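Local atomic coordinates of NS6 protease (Murine norovirus 1, PDB entry 4ASH), a protein that is a calicivirus cysteine protease with a trypsin-like fold that probably cleaves the viral polyprotein into its mature non-structural proteins. Residues Val12-Gly17 against His32-Lys37; Val26-Lys31 against Trp153-Val158; Gly47-Thr52 against Tyr60-Ala65; Met73-Gly78 against Ala172-Pro177; Val84-Val89 against Met96-Val101. The protein carries 1 engineered substitution. All blocks are in the same frame, centred on the assembly; numbering follows the deposited sequence. Where two conformers were deposited one is given.

Contact 1. Residues Val12-Gly17 against His32-Lys37; sequences VQFGTG and HVAPPK
Pro35 sets its CD atom over one face of the Phe14 ring, 3.7 Å from the ring centroid and displaced toward the rim, where Phe14 CE2 lies just 3.3 Å from Pro35 CD. This is a CH-pi contact: the proline CH next to nitrogen is slightly polarised and suits an aromatic face. Ala34 CB reaches the same rim obliquely, 3.9 Å from Phe14 CE2. The ring is brought there by a first torsion that holds CG opposite the backbone N (chi1 -165°). Beside the aromatic group the contact becomes polar. Thr16 N donates to Val33 O at 2.9 Å, in the carbonyl plane and on a lone pair, and Gly15 CA adds a CH...O approach of 3.2 Å to Val33 O. One water joins Thr16 OG1 to His32 O.

Behind this first shell stands a type II' turn from Phe14 to Gly17, closed by backbone bonds both ways between those two residues. Glycine suits its second position, since Gly15 has positive phi and must let Val33 O come close; Gly17 likewise lies bare against Val33 CB.

Further out, His32 ND1 is hydrogen-bonded to Asp56, a pairing consistent with the histidine-acid pair of chymotrypsin-like proteases. The Phe14 ring meets Phe27 edge-to-face and packs on Thr29, while Ala34 rests on Leu58 and Tyr60, fixing the turn and the loop against strands 26-30 and 57-62.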
# COMPACT_ATOMS: atom_id res chain seq x y z
N VAL A 12 -10.61 -1.39 0.27
CA VAL A 12 -11.80 -0.54 0.39
C VAL A 12 -11.48 0.93 0.14
O VAL A 12 -10.34 1.37 0.31
CB VAL A 12 -12.51 -0.68 1.77
CG1 VAL A 12 -12.97 -2.12 2.00
CG2 VAL A 12 -11.59 -0.23 2.91
N GLN A 13 -12.48 1.70 -0.28
CA GLN A 13 -12.27 3.13 -0.47
C GLN A 13 -11.95 3.80 0.86
O GLN A 13 -12.40 3.36 1.93
CB GLN A 13 -13.48 3.77 -1.16
CG GLN A 13 -13.52 3.37 -2.61
CD GLN A 13 -14.49 4.19 -3.46
OE1 GLN A 13 -14.23 5.36 -3.78
NE2 GLN A 13 -15.58 3.56 -3.85
N PHE A 14 -11.13 4.83 0.80
CA PHE A 14 -10.70 5.53 2.00
C PHE A 14 -10.21 6.91 1.61
O PHE A 14 -9.26 7.04 0.84
CB PHE A 14 -9.57 4.74 2.68
CG PHE A 14 -9.31 5.17 4.09
CD1 PHE A 14 -10.26 4.95 5.08
CD2 PHE A 14 -8.11 5.79 4.44
CE1 PHE A 14 -10.02 5.35 6.39
CE2 PHE A 14 -7.86 6.18 5.75
CZ PHE A 14 -8.82 5.96 6.72
N GLY A 15 -10.85 7.94 2.14
CA GLY A 15 -10.49 9.30 1.78
C GLY A 15 -10.60 9.47 0.28
O GLY A 15 -11.63 9.12 -0.31
N THR A 16 -9.54 9.98 -0.33
CA THR A 16 -9.51 10.19 -1.77
C THR A 16 -8.80 9.04 -2.50
O THR A 16 -8.38 9.17 -3.66
CB THR A 16 -8.83 11.53 -2.12
OG1 THR A 16 -7.53 11.59 -1.54
CG2 THR A 16 -9.67 12.69 -1.61
N GLY A 17 -8.71 7.89 -1.83
CA GLY A 17 -8.10 6.72 -2.43
C GLY A 17 -8.66 5.43 -1.87
O GLY A 17 -9.88 5.24 -1.77
N HIS A 32 -1.35 10.55 1.93
CA HIS A 32 -1.90 11.67 1.18
C HIS A 32 -3.36 11.52 0.77
O HIS A 32 -3.96 12.50 0.32
CB HIS A 32 -1.02 12.04 -0.03
CG HIS A 32 -1.17 11.13 -1.20
ND1 HIS A 32 -0.40 10.00 -1.39
CD2 HIS A 32 -1.98 11.21 -2.29
CE1 HIS A 32 -0.74 9.42 -2.52
NE2 HIS A 32 -1.70 10.13 -3.09
N VAL A 33 -3.94 10.32 0.91
CA VAL A 33 -5.34 10.15 0.55
C VAL A 33 -6.24 10.10 1.78
O VAL A 33 -7.46 10.23 1.68
CB VAL A 33 -5.62 8.88 -0.31
CG1 VAL A 33 -4.72 8.85 -1.55
CG2 VAL A 33 -5.48 7.61 0.51
N ALA A 34 -5.64 9.94 2.96
CA ALA A 34 -6.43 9.67 4.15
C ALA A 34 -7.28 10.85 4.58
O ALA A 34 -6.92 12.00 4.35
CB ALA A 34 -5.52 9.24 5.29
N PRO A 35 -8.42 10.56 5.22
CA PRO A 35 -9.22 11.62 5.85
C PRO A 35 -8.36 12.33 6.88
O PRO A 35 -7.38 11.75 7.36
CB PRO A 35 -10.33 10.84 6.56
CG PRO A 35 -10.44 9.55 5.83
CD PRO A 35 -9.03 9.23 5.40
N PRO A 36 -8.71 13.57 7.22
CA PRO A 36 -7.93 14.36 8.17
C PRO A 36 -7.82 13.64 9.51
O PRO A 36 -8.77 12.97 9.94
CB PRO A 36 -8.75 15.64 8.33
CG PRO A 36 -9.55 15.73 7.07
CD PRO A 36 -9.88 14.32 6.72
N LYS A 37 -6.67 13.76 10.15
CA LYS A 37 -6.47 13.18 11.46
C LYS A 37 -7.60 13.63 12.38
O LYS A 37 -8.05 14.78 12.31
CB LYS A 37 -5.10 13.60 12.02
CG LYS A 37 -4.69 12.88 13.28
CD LYS A 37 -3.19 12.95 13.48
CE LYS A 37 -2.81 12.86 14.95
NZ LYS A 37 -3.30 14.05 15.70
O HOH W 1 -6.92 13.48 0.33

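Contact 2. Residues Val26-Lys31 against Trp153-Val158; sequences VFITAK and WVVIGV
Ile28 and Val158 carry this contact, Ile28 aiming its side chain from strand 26-30 at Val155 and Val158 of strand 152-162. From CB, which points toward the other strand, the longer branch leaves between the backbone N and the carbonyl carbon (chi1 65°). Its first atom already touches: Ile28 CG1 is 3.7 Å from Val158 CG1. The chain then runs on extended, and the tip touches methyls of both valines, with Ile28 CD1 at 3.7 Å from Val158 CG1 and at 4.1 Å from Val155 CG2. The Ile28 and Val155 side chains run alongside each other, pointing opposite ways, whereas Ile28 and Val158 meet at a slant.

The other methyl of Val158 serves the next residues along. Val158 CG2 rests 3.6 Å from Thr29 O and, more loosely, 4.4 Å from Ala30 CB, a side chain small enough to let the valine reach the backbone. Thr29 itself turns the other way, its OG1 hydrogen-bonded to Trp18 O.

All the touching residues are buried, and the side chains meet by apolar packing, with one methyl also resting against a backbone carbonyl. The strand axes stay 7.1 Å apart at 42°, too far for backbone pairing, so branched aliphatic residues suit the place. Strand 26-30 belongs to the five-stranded antiparallel sheet and strand 152-162 to the mixed, curled one. Hydrophobic packing of this kind, between two separate beta domains, is characteristic of the chymotrypsin-like fold of clan PA proteases.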
# COMPACT_ATOMS: atom_id res chain seq x y z
N VAL A 26 -5.69 -4.13 11.59
CA VAL A 26 -4.69 -3.25 10.98
C VAL A 26 -5.09 -2.86 9.57
O VAL A 26 -5.32 -3.71 8.72
CB VAL A 26 -3.27 -3.88 10.95
CG1 VAL A 26 -2.30 -2.99 10.18
CG2 VAL A 26 -2.74 -4.10 12.36
N PHE A 27 -5.15 -1.55 9.34
CA PHE A 27 -5.56 -0.98 8.06
C PHE A 27 -4.47 -0.03 7.59
O PHE A 27 -4.06 0.87 8.33
CB PHE A 27 -6.89 -0.23 8.24
CG PHE A 27 -7.46 0.32 6.96
CD1 PHE A 27 -8.12 -0.51 6.06
CD2 PHE A 27 -7.36 1.67 6.67
CE1 PHE A 27 -8.66 -0.00 4.89
CE2 PHE A 27 -7.90 2.19 5.49
CZ PHE A 27 -8.55 1.34 4.61
N ILE A 28 -3.97 -0.26 6.37
CA ILE A 28 -2.90 0.58 5.83
C ILE A 28 -3.38 1.36 4.61
O ILE A 28 -4.26 0.91 3.87
CB ILE A 28 -1.63 -0.24 5.48
CG1 ILE A 28 -1.89 -1.24 4.34
CG2 ILE A 28 -1.09 -0.92 6.75
CD1 ILE A 28 -0.60 -2.01 3.90
N THR A 29 -2.79 2.54 4.40
CA THR A 29 -3.20 3.39 3.28
C THR A 29 -2.06 4.36 2.95
O THR A 29 -1.02 4.37 3.62
CB THR A 29 -4.50 4.17 3.60
OG1 THR A 29 -4.96 4.88 2.44
CG2 THR A 29 -4.27 5.17 4.72
N ALA A 30 -2.26 5.17 1.92
CA ALA A 30 -1.35 6.25 1.59
C ALA A 30 -1.71 7.46 2.43
O ALA A 30 -2.86 7.89 2.44
CB ALA A 30 -1.45 6.57 0.11
N LYS A 31 -0.75 8.02 3.14
CA LYS A 31 -1.00 9.21 3.94
C LYS A 31 -1.74 10.31 3.18
O LYS A 31 -2.69 10.92 3.70
CB LYS A 31 0.31 9.76 4.53
CG LYS A 31 0.08 10.89 5.52
CD LYS A 31 1.38 11.41 6.11
CE LYS A 31 1.10 12.48 7.15
NZ LYS A 31 2.29 12.74 8.00
N TRP A 153 0.74 -15.38 0.62
CA TRP A 153 0.66 -14.00 0.12
C TRP A 153 0.98 -12.96 1.20
O TRP A 153 0.44 -13.01 2.30
CB TRP A 153 -0.71 -13.74 -0.51
CG TRP A 153 -0.90 -14.48 -1.79
CD1 TRP A 153 -1.35 -15.76 -1.93
CD2 TRP A 153 -0.63 -14.00 -3.11
NE1 TRP A 153 -1.39 -16.10 -3.26
CE2 TRP A 153 -0.95 -15.04 -4.01
CE3 TRP A 153 -0.15 -12.79 -3.62
CZ2 TRP A 153 -0.80 -14.91 -5.39
CZ3 TRP A 153 -0.00 -12.66 -4.99
CH2 TRP A 153 -0.33 -13.71 -5.86
N VAL A 154 1.87 -12.03 0.87
CA VAL A 154 2.30 -11.03 1.83
C VAL A 154 2.13 -9.66 1.20
O VAL A 154 2.12 -9.54 -0.02
CB VAL A 154 3.76 -11.23 2.28
CG1 VAL A 154 3.98 -12.68 2.69
CG2 VAL A 154 4.70 -10.87 1.18
N VAL A 155 1.91 -8.64 2.02
CA VAL A 155 1.74 -7.29 1.49
C VAL A 155 3.02 -6.50 1.77
O VAL A 155 3.63 -6.64 2.84
CB VAL A 155 0.44 -6.60 2.00
CG1 VAL A 155 0.34 -6.60 3.52
CG2 VAL A 155 0.30 -5.20 1.45
N ILE A 156 3.45 -5.71 0.79
CA ILE A 156 4.75 -5.04 0.91
C ILE A 156 4.70 -3.53 0.95
O ILE A 156 5.71 -2.87 1.24
CB ILE A 156 5.71 -5.49 -0.20
CG1 ILE A 156 5.21 -5.03 -1.57
CG2 ILE A 156 5.92 -6.99 -0.13
CD1 ILE A 156 6.25 -5.24 -2.68
N GLY A 157 3.54 -2.95 0.67
CA GLY A 157 3.42 -1.51 0.63
C GLY A 157 2.12 -1.10 -0.03
O GLY A 157 1.30 -1.95 -0.38
N VAL A 158 1.94 0.21 -0.19
CA VAL A 158 0.74 0.74 -0.83
C VAL A 158 1.09 1.66 -1.99
O VAL A 158 2.10 2.37 -1.97
CB VAL A 158 -0.18 1.48 0.17
CG1 VAL A 158 -0.69 0.52 1.26
CG2 VAL A 158 0.51 2.67 0.80

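Contact 3. Residues Gly47-Thr52 against Tyr60-Ala65; sequences GDFTVT and YYFTSA
Phe49, Tyr60 and Phe62 form an aromatic cluster on one face of an antiparallel hairpin. The Phe62 ring has Phe49 CB over one face, 3.9 Å from its centroid, in a CH-pi contact shifted toward the CD2-CE2 rim. The Tyr60 ring takes Val51 CG1 over one face, near the rim, and Phe49 CD1 at its edge, 3.8 Å from Tyr60 CD2. Val51 CG2 presses more closely, 3.4 Å from the same Tyr60 CD2. Phe49 thus stands between two aromatic neighbours, its plane turned 58° from that of Tyr60 and 45° from that of Phe62. A first torsion that places CG between the backbone N and the carbonyl carbon (chi1 60°) sets its ring alongside both, pointing the same way from the sheet.

On the reverse face Thr50 OG1 lies at the edge of the Tyr61 ring; a hydroxyl and a phenol are in keeping with this exposed side. The two residues form the hydrogen-bonded pair: Thr50 N donates to Tyr61 O at 3.0 Å and Tyr61 N to Thr50 O at 2.9 Å. Beyond them, Thr63 N makes a weak bond of 3.5 Å to Asp48 O, which also accepts from a water that links it to Ser64 N.

Tyr60 further packs on Phe27 and Thr29. The chemistry is therefore two-sided: Phe49, Tyr60 and Phe62 turn to the buried side, Thr50 and Tyr61 with their hydroxyls take the exposed one, and the backbone bonds set the register.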
# COMPACT_ATOMS: atom_id res chain seq x y z
N GLY A 47 -9.06 7.48 19.35
CA GLY A 47 -8.95 6.89 20.68
C GLY A 47 -9.29 5.41 20.69
O GLY A 47 -8.79 4.67 21.53
N ASP A 48 -10.16 4.99 19.76
CA ASP A 48 -10.46 3.57 19.57
C ASP A 48 -9.41 2.97 18.65
O ASP A 48 -9.37 1.76 18.42
CB ASP A 48 -11.83 3.36 18.95
CG ASP A 48 -12.96 3.81 19.86
OD1 ASP A 48 -12.84 3.64 21.09
OD2 ASP A 48 -13.96 4.33 19.33
N PHE A 49 -8.58 3.84 18.10
CA PHE A 49 -7.51 3.40 17.24
C PHE A 49 -6.32 4.33 17.37
O PHE A 49 -6.46 5.47 17.82
CB PHE A 49 -7.99 3.32 15.77
CG PHE A 49 -8.46 4.64 15.21
CD1 PHE A 49 -7.56 5.53 14.63
CD2 PHE A 49 -9.80 4.98 15.24
CE1 PHE A 49 -7.99 6.73 14.11
CE2 PHE A 49 -10.24 6.18 14.72
CZ PHE A 49 -9.34 7.06 14.16
N THR A 50 -5.14 3.83 17.00
CA THR A 50 -3.95 4.65 16.94
C THR A 50 -3.47 4.71 15.50
O THR A 50 -3.79 3.83 14.70
CB THR A 50 -2.83 4.10 17.83
OG1 THR A 50 -2.46 2.80 17.38
CG2 THR A 50 -3.28 4.03 19.28
N VAL A 51 -2.73 5.76 15.18
CA VAL A 51 -2.29 5.96 13.81
C VAL A 51 -0.80 6.21 13.82
O VAL A 51 -0.28 6.96 14.65
CB VAL A 51 -2.99 7.15 13.15
CG1 VAL A 51 -2.56 7.28 11.71
CG2 VAL A 51 -4.50 7.00 13.24
N THR A 52 -0.09 5.53 12.93
CA THR A 52 1.32 5.82 12.77
C THR A 52 1.58 6.16 11.31
O THR A 52 0.99 5.58 10.41
CB THR A 52 2.23 4.66 13.24
OG1 THR A 52 2.24 3.60 12.26
CG2 THR A 52 1.76 4.10 14.58
N TYR A 60 -3.27 2.32 10.62
CA TYR A 60 -4.23 2.43 11.71
C TYR A 60 -4.30 1.11 12.43
O TYR A 60 -4.41 0.06 11.79
CB TYR A 60 -5.62 2.73 11.16
CG TYR A 60 -5.76 4.05 10.46
CD1 TYR A 60 -5.35 4.20 9.15
CD2 TYR A 60 -6.34 5.13 11.10
CE1 TYR A 60 -5.49 5.41 8.49
CE2 TYR A 60 -6.49 6.35 10.45
CZ TYR A 60 -6.06 6.48 9.14
OH TYR A 60 -6.22 7.68 8.48
N TYR A 61 -4.22 1.15 13.76
CA TYR A 61 -4.41 -0.05 14.56
C TYR A 61 -5.63 0.09 15.47
O TYR A 61 -5.72 1.03 16.27
CB TYR A 61 -3.15 -0.36 15.39
CG TYR A 61 -3.42 -1.45 16.42
CD1 TYR A 61 -3.45 -2.79 16.04
CD2 TYR A 61 -3.71 -1.13 17.73
CE1 TYR A 61 -3.73 -3.79 16.97
CE2 TYR A 61 -3.99 -2.12 18.67
CZ TYR A 61 -4.00 -3.44 18.28
OH TYR A 61 -4.26 -4.43 19.21
N PHE A 62 -6.55 -0.85 15.36
CA PHE A 62 -7.79 -0.83 16.13
C PHE A 62 -7.70 -1.85 17.25
O PHE A 62 -7.48 -3.03 17.01
CB PHE A 62 -8.98 -1.16 15.21
CG PHE A 62 -9.21 -0.14 14.13
CD1 PHE A 62 -8.49 -0.20 12.95
CD2 PHE A 62 -10.14 0.88 14.30
CE1 PHE A 62 -8.68 0.74 11.94
CE2 PHE A 62 -10.33 1.82 13.30
CZ PHE A 62 -9.60 1.75 12.12
N THR A 63 -7.88 -1.39 18.48
CA THR A 63 -7.84 -2.26 19.65
C THR A 63 -8.80 -3.43 19.52
O THR A 63 -8.47 -4.58 19.84
CB THR A 63 -8.17 -1.47 20.93
OG1 THR A 63 -7.28 -0.35 21.04
CG2 THR A 63 -8.01 -2.36 22.15
N SER A 64 -10.02 -3.14 19.09
CA SER A 64 -11.02 -4.16 18.81
C SER A 64 -11.10 -4.37 17.32
O SER A 64 -11.12 -3.41 16.56
CB SER A 64 -12.39 -3.73 19.33
OG SER A 64 -12.37 -3.58 20.74
N ALA A 65 -11.15 -5.63 16.88
CA ALA A 65 -11.15 -5.91 15.45
C ALA A 65 -12.31 -5.22 14.75
O ALA A 65 -13.45 -5.21 15.26
CB ALA A 65 -11.20 -7.39 15.19
O HOH W 2 -11.20 -0.17 18.43

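Contact 4. Residues Met73-Gly78 against Ala172-Pro177; sequences MVLENG and ATHGEP
The inverse gamma turn centred on Asn77, just after the short strand 74-75, meets the loop Thr173-Gly175 that follows strand 168-172. Asn77 is the reaching group: with CG opposite its backbone N (chi1 -173°), its amide extends to the loop, and Gly175 N donates to Asn77 OD1 at 2.9 Å. The donor stands well above the carbonyl plane, 61° out of it, so the bond uses neither lone pair. Glycine fits here because its backbone lies against the amide, with Asn77 ND2 3.9 Å from Gly175 CA.

His174 packs alongside. Asn77 OD1 is over the centre of one imidazole face, while Asn77 CB comes within 3.6 Å of His174 NE2. Glu76 O lies at the ring edge, 3.7 Å from His174 CD2, and Leu75 CG approaches that carbon obliquely. Two waters complete the seam: one donates to Leu75 O and is bonded to His174 NE2, the other donates to Glu76 O and accepts from His174 N. Two backbone carbonyls near the end of the strand thereby gain partners. Thr173 CG2 packs 3.6 Å from Gly78 N.

Glu76 turns away to a salt bridge with Lys149. Strands 74-75 and 168-172 both neighbour strand 152-162 in the C-terminal sheet, and the segments that follow them are joined here by an asparagine side chain and waters, an arrangement consistent with the trypsin-like fold.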
# COMPACT_ATOMS: atom_id res chain seq x y z
N MET A 73 -2.37 -11.11 7.75
CA MET A 73 -1.34 -11.31 6.72
C MET A 73 -0.05 -10.68 7.17
O MET A 73 -0.05 -9.80 8.03
CB MET A 73 -1.75 -10.61 5.42
CG MET A 73 -2.66 -11.39 4.54
SD MET A 73 -3.14 -10.33 3.15
CE MET A 73 -1.59 -10.05 2.31
N VAL A 74 1.05 -11.14 6.60
CA VAL A 74 2.35 -10.55 6.85
C VAL A 74 2.47 -9.21 6.13
O VAL A 74 2.15 -9.10 4.95
CB VAL A 74 3.46 -11.47 6.32
CG1 VAL A 74 4.80 -10.78 6.34
CG2 VAL A 74 3.51 -12.75 7.14
N LEU A 75 2.90 -8.19 6.87
CA LEU A 75 3.30 -6.92 6.26
C LEU A 75 4.82 -6.82 6.28
O LEU A 75 5.44 -6.83 7.35
CB LEU A 75 2.69 -5.74 7.03
CG LEU A 75 3.17 -4.33 6.68
CD1 LEU A 75 2.84 -3.99 5.24
CD2 LEU A 75 2.56 -3.31 7.63
N GLU A 76 5.42 -6.75 5.09
CA GLU A 76 6.86 -6.57 4.95
C GLU A 76 7.21 -5.13 4.61
O GLU A 76 6.38 -4.39 4.12
CB GLU A 76 7.40 -7.51 3.87
CG GLU A 76 7.60 -8.94 4.38
CD GLU A 76 8.23 -9.86 3.35
OE1 GLU A 76 8.42 -9.43 2.19
OE2 GLU A 76 8.52 -11.02 3.70
N ASN A 77 8.45 -4.74 4.89
CA ASN A 77 8.95 -3.44 4.48
C ASN A 77 9.53 -3.57 3.08
O ASN A 77 10.76 -3.69 2.91
CB ASN A 77 10.06 -2.99 5.45
CG ASN A 77 10.51 -1.57 5.18
OD1 ASN A 77 9.71 -0.72 4.78
ND2 ASN A 77 11.78 -1.30 5.42
N GLY A 78 8.67 -3.54 2.07
CA GLY A 78 9.11 -3.80 0.72
C GLY A 78 9.53 -5.25 0.54
O GLY A 78 9.21 -6.11 1.36
N ALA A 172 4.76 3.11 -1.31
CA ALA A 172 5.28 3.55 -0.02
C ALA A 172 5.37 2.33 0.88
O ALA A 172 4.49 1.46 0.84
CB ALA A 172 4.38 4.61 0.59
N THR A 173 6.46 2.24 1.64
CA THR A 173 6.64 1.15 2.59
C THR A 173 6.67 1.69 4.01
O THR A 173 6.78 2.90 4.23
CB THR A 173 7.93 0.37 2.30
OG1 THR A 173 9.05 1.26 2.37
CG2 THR A 173 7.87 -0.23 0.90
N HIS A 174 6.59 0.80 5.00
CA HIS A 174 6.35 1.24 6.37
C HIS A 174 7.58 1.68 7.17
O HIS A 174 7.46 2.43 8.14
CB HIS A 174 5.59 0.16 7.15
CG HIS A 174 6.43 -0.99 7.59
ND1 HIS A 174 7.31 -0.92 8.65
CD2 HIS A 174 6.52 -2.26 7.12
CE1 HIS A 174 7.91 -2.08 8.81
NE2 HIS A 174 7.44 -2.92 7.90
N GLY A 175 8.75 1.21 6.76
CA GLY A 175 9.95 1.45 7.54
C GLY A 175 10.88 2.50 6.97
O GLY A 175 10.70 2.98 5.84
N GLU A 176 11.86 2.89 7.78
CA GLU A 176 12.98 3.67 7.28
C GLU A 176 14.18 2.75 7.22
O GLU A 176 14.38 1.90 8.08
CB GLU A 176 13.26 4.89 8.17
CG GLU A 176 12.26 5.99 7.98
CD GLU A 176 12.73 7.33 8.51
OE1 GLU A 176 13.56 7.97 7.84
OE2 GLU A 176 12.26 7.73 9.60
N PRO A 177 15.00 2.94 6.18
CA PRO A 177 16.08 2.06 5.71
C PRO A 177 17.24 1.94 6.68
O PRO A 177 17.66 2.93 7.27
CB PRO A 177 16.56 2.75 4.43
CG PRO A 177 16.21 4.18 4.64
CD PRO A 177 14.88 4.13 5.33
O HOH W 3 7.70 -5.61 8.33
O HOH W 4 5.67 -1.80 3.80

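Contact 5. Residues Val84-Val89 against Met96-Val101; sequences VASVLV and MLALAV
Ala85 and Val101 pair at one end of this two-stranded ladder, Val87 and Leu99 in the middle, and Val89 and Leu97 at the other end, each pair satisfying two donors and two acceptors. Ala85 N reaches Val101 O at 2.8 Å, almost in line with the carbonyl bond, and Val101 N returns to Ala85 O from above its carbonyl plane. In the central pair, Val87 N to Leu99 O measures 2.8 Å and Leu99 N to Val87 O 2.9 Å. The last pair is uneven: Leu97 N meets Val89 O nearly straight, at 2.8 Å and 175°, whereas Val89 N to Leu97 O is bent to 140°. This is consistent with an inverse gamma turn centred on Leu88, in which Val89 N also makes a weak bond back to Val87 O. Val87 O consequently accepts from Leu99 N and Val89 N, with a CH...O contact from Ala98 CA besides.

The strands are the arms of a beta hairpin in the mixed, curled sheet of the C-terminal domain, as in chymotrypsin-like proteases. The backbones of Ser86 and Leu88 are hydrogen-bonded on the other side to Val146 and Pro144 of strand 144-149; proline, lacking an N-H, can only accept. Ala100 is hydrogen-bonded to Leu124.

Aliphatic side chains gather on the face of Ala85, Val87 and Val89. Val101 CG1 sits 3.8 Å from Ala85 CB and 4.0 Å from Val87 CG2; beta-branched valine suits an extended strand. Leu99 CD1 extends diagonally to Val89 CG2, 3.8 Å away.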
# COMPACT_ATOMS: atom_id res chain seq x y z
N VAL A 84 8.36 -10.22 -8.68
CA VAL A 84 7.20 -9.81 -9.46
C VAL A 84 6.00 -9.78 -8.54
O VAL A 84 5.49 -10.82 -8.11
CB VAL A 84 6.92 -10.76 -10.65
CG1 VAL A 84 5.54 -10.46 -11.24
CG2 VAL A 84 8.02 -10.64 -11.71
N ALA A 85 5.57 -8.57 -8.20
CA ALA A 85 4.47 -8.38 -7.28
C ALA A 85 3.21 -8.05 -8.06
O ALA A 85 3.23 -7.96 -9.29
CB ALA A 85 4.79 -7.26 -6.29
N SER A 86 2.12 -7.86 -7.34
CA SER A 86 0.85 -7.51 -7.95
C SER A 86 0.24 -6.32 -7.22
O SER A 86 0.12 -6.34 -6.00
CB SER A 86 -0.09 -8.71 -7.89
OG SER A 86 -1.37 -8.39 -8.41
N VAL A 87 -0.13 -5.28 -7.97
CA VAL A 87 -0.86 -4.17 -7.38
C VAL A 87 -2.34 -4.50 -7.49
O VAL A 87 -2.85 -4.67 -8.60
CB VAL A 87 -0.61 -2.83 -8.10
CG1 VAL A 87 -1.18 -1.70 -7.26
CG2 VAL A 87 0.89 -2.60 -8.31
N LEU A 88 -3.01 -4.62 -6.35
CA LEU A 88 -4.43 -4.94 -6.34
C LEU A 88 -5.22 -3.65 -6.47
O LEU A 88 -5.67 -3.07 -5.49
CB LEU A 88 -4.80 -5.65 -5.04
CG LEU A 88 -3.98 -6.88 -4.66
CD1 LEU A 88 -4.56 -7.55 -3.40
CD2 LEU A 88 -3.90 -7.87 -5.81
N VAL A 89 -5.35 -3.17 -7.71
CA VAL A 89 -6.09 -1.93 -7.95
C VAL A 89 -7.58 -2.18 -8.00
O VAL A 89 -8.05 -3.00 -8.79
CB VAL A 89 -5.69 -1.29 -9.28
CG1 VAL A 89 -6.58 -0.10 -9.59
CG2 VAL A 89 -4.23 -0.86 -9.25
N MET A 96 -11.82 -4.93 -10.43
CA MET A 96 -10.59 -5.39 -9.77
C MET A 96 -9.53 -5.68 -10.82
O MET A 96 -9.71 -6.55 -11.67
CB MET A 96 -10.89 -6.63 -8.93
CG MET A 96 -11.84 -6.35 -7.76
SD MET A 96 -12.72 -7.80 -7.14
CE MET A 96 -13.93 -7.99 -8.46
N LEU A 97 -8.44 -4.93 -10.76
CA LEU A 97 -7.38 -5.06 -11.75
C LEU A 97 -6.06 -5.36 -11.06
O LEU A 97 -5.48 -4.49 -10.42
CB LEU A 97 -7.22 -3.75 -12.53
CG LEU A 97 -8.41 -3.29 -13.35
CD1 LEU A 97 -8.26 -1.82 -13.73
CD2 LEU A 97 -8.54 -4.15 -14.59
N ALA A 98 -5.60 -6.60 -11.17
CA ALA A 98 -4.31 -6.97 -10.62
C ALA A 98 -3.25 -6.59 -11.64
O ALA A 98 -3.28 -7.05 -12.78
CB ALA A 98 -4.28 -8.45 -10.32
N LEU A 99 -2.31 -5.74 -11.24
CA LEU A 99 -1.30 -5.26 -12.17
C LEU A 99 0.05 -5.85 -11.82
O LEU A 99 0.54 -5.65 -10.71
CB LEU A 99 -1.23 -3.73 -12.13
CG LEU A 99 -2.50 -2.95 -12.48
CD1 LEU A 99 -2.20 -1.46 -12.44
CD2 LEU A 99 -3.03 -3.37 -13.85
N ALA A 100 0.65 -6.59 -12.75
CA ALA A 100 1.97 -7.17 -12.49
C ALA A 100 3.02 -6.07 -12.47
O ALA A 100 3.01 -5.17 -13.31
CB ALA A 100 2.31 -8.23 -13.51
N VAL A 101 3.94 -6.15 -11.52
CA VAL A 101 4.97 -5.13 -11.37
C VAL A 101 6.27 -5.77 -10.91
O VAL A 101 6.29 -6.54 -9.95
CB VAL A 101 4.53 -4.03 -10.36
CG1 VAL A 101 4.22 -4.62 -8.99
CG2 VAL A 101 5.60 -2.96 -10.24

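How the contacts relate
From the N terminus, contact 1 closes first, joining the turn after strand 11-14 to the loop beyond strand 26-30. Contact 2 opens inside that loop and ends far along the chain at residues 153-158, so the two cross; it ties the N-terminal sheet to the C-terminal one. Within its span lie contact 3, the hairpin at the edge of the first sheet, and contact 5, a hairpin of the second. Contact 4 crosses contact 2 and also encloses contact 5. Contacts 1 and 3 meet through the Phe14 and Tyr60 side chains, while both segments of contact 4 are hydrogen-bonded to strand 152-162, which contact 2 uses. Contacts 3 and 5 have centres about 28 Å apart.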